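Local atomic coordinates of conserved domain protein (Streptococcus pneumoniae, PDB entry 2FI0), a protein that is of unknown function, a small, mainly helical protein that carries a conserved domain of unknown function (DUF1858). Residues L26-E31 / E71-E76. Numbering follows the deposited sequence.
Sequences LEILVE and EANGYE
The side-chain amide of Asn73 and the ring of Tyr75 both meet one methyl group, CD1 of Ile28. Ile28 CD1 sits over one face of the amide, 3.7 Å from Asn73 CG, and comes slightly closer to Asn73 CB, at 3.5 Å. Ile28 CD1 approaches the Tyr75 ring obliquely, 3.8 Å from Tyr75 CE2. Both flat groups come from the turn that ends helix 63-72. That turn is a Schellman motif, with Gly74 at C-prime and a positive phi of 104°. Gly74 N bonds to Glu71 O, and Tyr75 N reaches back to Leu70 O. The chain then enters strand 76-78, which pairs in parallel with strand 8-10.

Ile28 belongs to the short helix 26-29, so the contact joins helix 26-29 to the turn that follows helix 63-72. It is small, burying 116 Å² in total. The contact is van der Waals packing, and the polar ends are bound elsewhere. Asn73 ND2 donates to Thr69 O, in the last turn of helix 63-72, which is consistent with a fixed orientation of the amide. Tyr75 OH is hydrogen-bonded to Glu24 OE2, just before helix 26-29. This ties the buried ring to the region of the helix that it packs against.

Ile28 extends its longer branch toward the turn. CG1 lies beside the backbone N, and a chi2 of 162° carries CD1 outward from CA. Ile28 CG1 follows behind at 4.2 Å from Asn73 CG. The directions from Ile28 CD1 to Asn73 CG and to Tyr75 CE2 are nearly at right angles.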
ATOM      1  N   LEU A  26      -6.005  -1.032   4.402  1.00 46.01           N
ATOM      2  CA  LEU A  26      -5.069  -1.447   5.459  1.00 46.37           C
ATOM      3  C   LEU A  26      -5.115  -2.961   5.720  1.00 46.53           C
ATOM      4  O   LEU A  26      -4.078  -3.607   5.836  1.00 46.52           O
ATOM      5  CB  LEU A  26      -5.325  -0.671   6.760  1.00 46.36           C
ATOM      6  CG  LEU A  26      -4.378  -0.945   7.936  1.00 46.21           C
ATOM      7  CD1 LEU A  26      -2.927  -0.693   7.536  1.00 46.69           C
ATOM      8  CD2 LEU A  26      -4.763  -0.107   9.144  1.00 46.06           C
ATOM      9  N   GLU A  27      -6.320  -3.518   5.779  1.00 47.09           N
ATOM     10  CA  GLU A  27      -6.532  -4.956   5.985  1.00 47.38           C
ATOM     11  C   GLU A  27      -5.833  -5.813   4.913  1.00 47.51           C
ATOM     12  O   GLU A  27      -5.402  -6.945   5.179  1.00 47.59           O
ATOM     13  CB  GLU A  27      -8.033  -5.249   5.970  1.00 47.43           C
ATOM     14  CG  GLU A  27      -8.409  -6.716   6.154  1.00 48.31           C
ATOM     15  CD  GLU A  27      -9.912  -6.961   6.052  1.00 49.27           C
ATOM     16  OE1 GLU A  27     -10.564  -6.353   5.169  1.00 52.98           O
ATOM     17  OE2 GLU A  27     -10.433  -7.775   6.849  1.00 51.91           O
ATOM     18  N   ILE A  28      -5.733  -5.265   3.704  1.00 47.31           N
ATOM     19  CA  ILE A  28      -5.043  -5.936   2.620  1.00 47.26           C
ATOM     20  C   ILE A  28      -3.537  -5.821   2.799  1.00 46.80           C
ATOM     21  O   ILE A  28      -2.829  -6.814   2.698  1.00 46.68           O
ATOM     22  CB  ILE A  28      -5.454  -5.359   1.249  1.00 47.25           C
ATOM     23  CG1 ILE A  28      -6.949  -5.611   1.007  1.00 47.38           C
ATOM     24  CG2 ILE A  28      -4.614  -5.996   0.153  1.00 47.35           C
ATOM     25  CD1 ILE A  28      -7.555  -4.751  -0.071  1.00 47.97           C
ATOM     26  N   LEU A  29      -3.061  -4.609   3.069  1.00 46.66           N
ATOM     27  CA  LEU A  29      -1.627  -4.341   3.193  1.00 46.75           C
ATOM     28  C   LEU A  29      -0.943  -5.140   4.312  1.00 46.60           C
ATOM     29  O   LEU A  29       0.207  -5.547   4.147  1.00 45.85           O
ATOM     30  CB  LEU A  29      -1.372  -2.839   3.395  1.00 46.52           C
ATOM     31  CG  LEU A  29      -1.813  -1.921   2.242  1.00 47.41           C
ATOM     32  CD1 LEU A  29      -1.395  -0.468   2.542  1.00 48.59           C
ATOM     33  CD2 LEU A  29      -1.261  -2.365   0.901  1.00 48.44           C
ATOM     34  N   VAL A  30      -1.638  -5.374   5.432  1.00 46.72           N
ATOM     35  CA  VAL A  30      -1.040  -6.119   6.548  1.00 47.13           C
ATOM     36  C   VAL A  30      -0.817  -7.588   6.205  1.00 47.25           C
ATOM     37  O   VAL A  30       0.001  -8.263   6.839  1.00 47.01           O
ATOM     38  CB  VAL A  30      -1.857  -6.005   7.890  1.00 47.35           C
ATOM     39  CG1 VAL A  30      -2.041  -4.540   8.291  1.00 46.46           C
ATOM     40  CG2 VAL A  30      -3.201  -6.745   7.805  1.00 47.78           C
ATOM     41  N   GLU A  31      -1.545  -8.078   5.205  1.00 47.75           N
ATOM     42  CA  GLU A  31      -1.321  -9.415   4.663  1.00 48.27           C
ATOM     43  C   GLU A  31      -0.248  -9.427   3.562  1.00 48.46           C
ATOM     44  O   GLU A  31       0.057 -10.486   3.030  1.00 48.73           O
ATOM     45  CB  GLU A  31      -2.635  -9.995   4.123  1.00 48.56           C
ATOM     46  CG  GLU A  31      -3.713 -10.203   5.187  1.00 50.03           C
ATOM     47  CD  GLU A  31      -3.307 -11.221   6.253  1.00 52.28           C
ATOM     48  OE1 GLU A  31      -3.663 -11.039   7.445  1.00 54.44           O
ATOM     49  OE2 GLU A  31      -2.620 -12.206   5.906  1.00 54.33           O
ATOM     50  N   GLU A  71      -5.449  -5.265  -7.320  1.00 41.26           N
ATOM     51  CA  GLU A  71      -6.424  -5.392  -8.411  1.00 41.42           C
ATOM     52  C   GLU A  71      -7.550  -6.377  -8.080  1.00 40.82           C
ATOM     53  O   GLU A  71      -8.696  -6.086  -8.342  1.00 40.62           O
ATOM     54  CB  GLU A  71      -5.736  -5.767  -9.713  1.00 41.74           C
ATOM     55  CG  GLU A  71      -4.796  -4.684 -10.219  1.00 43.58           C
ATOM     56  CD  GLU A  71      -4.205  -4.997 -11.584  1.00 44.61           C
ATOM     57  OE1 GLU A  71      -4.009  -6.186 -11.925  1.00 48.78           O
ATOM     58  OE2 GLU A  71      -3.915  -4.036 -12.323  1.00 50.65           O
ATOM     59  N   ALA A  72      -7.218  -7.517  -7.482  1.00 40.97           N
ATOM     60  CA  ALA A  72      -8.219  -8.514  -7.059  1.00 41.43           C
ATOM     61  C   ALA A  72      -9.203  -8.009  -5.999  1.00 41.56           C
ATOM     62  O   ALA A  72     -10.246  -8.599  -5.814  1.00 41.77           O
ATOM     63  CB  ALA A  72      -7.528  -9.757  -6.525  1.00 41.28           C
ATOM     64  N   ASN A  73      -8.846  -6.958  -5.273  1.00 42.08           N
ATOM     65  CA  ASN A  73      -9.723  -6.381  -4.263  1.00 42.51           C
ATOM     66  C   ASN A  73     -10.360  -5.052  -4.710  1.00 42.93           C
ATOM     67  O   ASN A  73     -10.911  -4.313  -3.900  1.00 43.59           O
ATOM     68  CB  ASN A  73      -8.955  -6.226  -2.956  1.00 42.20           C
ATOM     69  CG  ASN A  73      -8.701  -7.557  -2.266  1.00 42.32           C
ATOM     70  OD1 ASN A  73      -9.586  -8.101  -1.590  1.00 41.88           O
ATOM     71  ND2 ASN A  73      -7.487  -8.096  -2.433  1.00 40.49           N
ATOM     72  N   GLY A  74     -10.279  -4.748  -5.998  1.00 43.37           N
ATOM     73  CA  GLY A  74     -11.029  -3.634  -6.578  1.00 43.96           C
ATOM     74  C   GLY A  74     -10.249  -2.366  -6.901  1.00 44.50           C
ATOM     75  O   GLY A  74     -10.832  -1.378  -7.364  1.00 45.15           O
ATOM     76  N   TYR A  75      -8.941  -2.383  -6.694  1.00 44.33           N
ATOM     77  CA  TYR A  75      -8.142  -1.183  -6.874  1.00 44.56           C
ATOM     78  C   TYR A  75      -7.469  -1.136  -8.235  1.00 44.66           C
ATOM     79  O   TYR A  75      -7.163  -2.157  -8.826  1.00 45.04           O
ATOM     80  CB  TYR A  75      -7.113  -1.057  -5.755  1.00 44.57           C
ATOM     81  CG  TYR A  75      -7.747  -0.937  -4.390  1.00 44.78           C
ATOM     82  CD1 TYR A  75      -8.126   0.306  -3.888  1.00 44.49           C
ATOM     83  CD2 TYR A  75      -7.980  -2.060  -3.610  1.00 44.73           C
ATOM     84  CE1 TYR A  75      -8.716   0.423  -2.642  1.00 45.58           C
ATOM     85  CE2 TYR A  75      -8.579  -1.959  -2.372  1.00 45.76           C
ATOM     86  CZ  TYR A  75      -8.947  -0.715  -1.889  1.00 45.32           C
ATOM     87  OH  TYR A  75      -9.521  -0.601  -0.650  1.00 46.10           O
ATOM     88  N   GLU A  76      -7.251   0.081  -8.712  1.00 45.17           N
ATOM     89  CA  GLU A  76      -6.422   0.354  -9.858  1.00 45.72           C
ATOM     90  C   GLU A  76      -5.108   0.935  -9.382  1.00 45.40           C
ATOM     91  O   GLU A  76      -5.096   1.889  -8.624  1.00 44.67           O
ATOM     92  CB  GLU A  76      -7.135   1.357 -10.764  1.00 47.00           C
ATOM     93  CG  GLU A  76      -6.806   1.185 -12.219  1.00 51.28           C
ATOM     94  CD  GLU A  76      -7.359  -0.128 -12.780  1.00 54.90           C
ATOM     95  OE1 GLU A  76      -8.593  -0.355 -12.687  1.00 57.87           O
ATOM     96  OE2 GLU A  76      -6.547  -0.924 -13.285  1.00 56.92           O
TER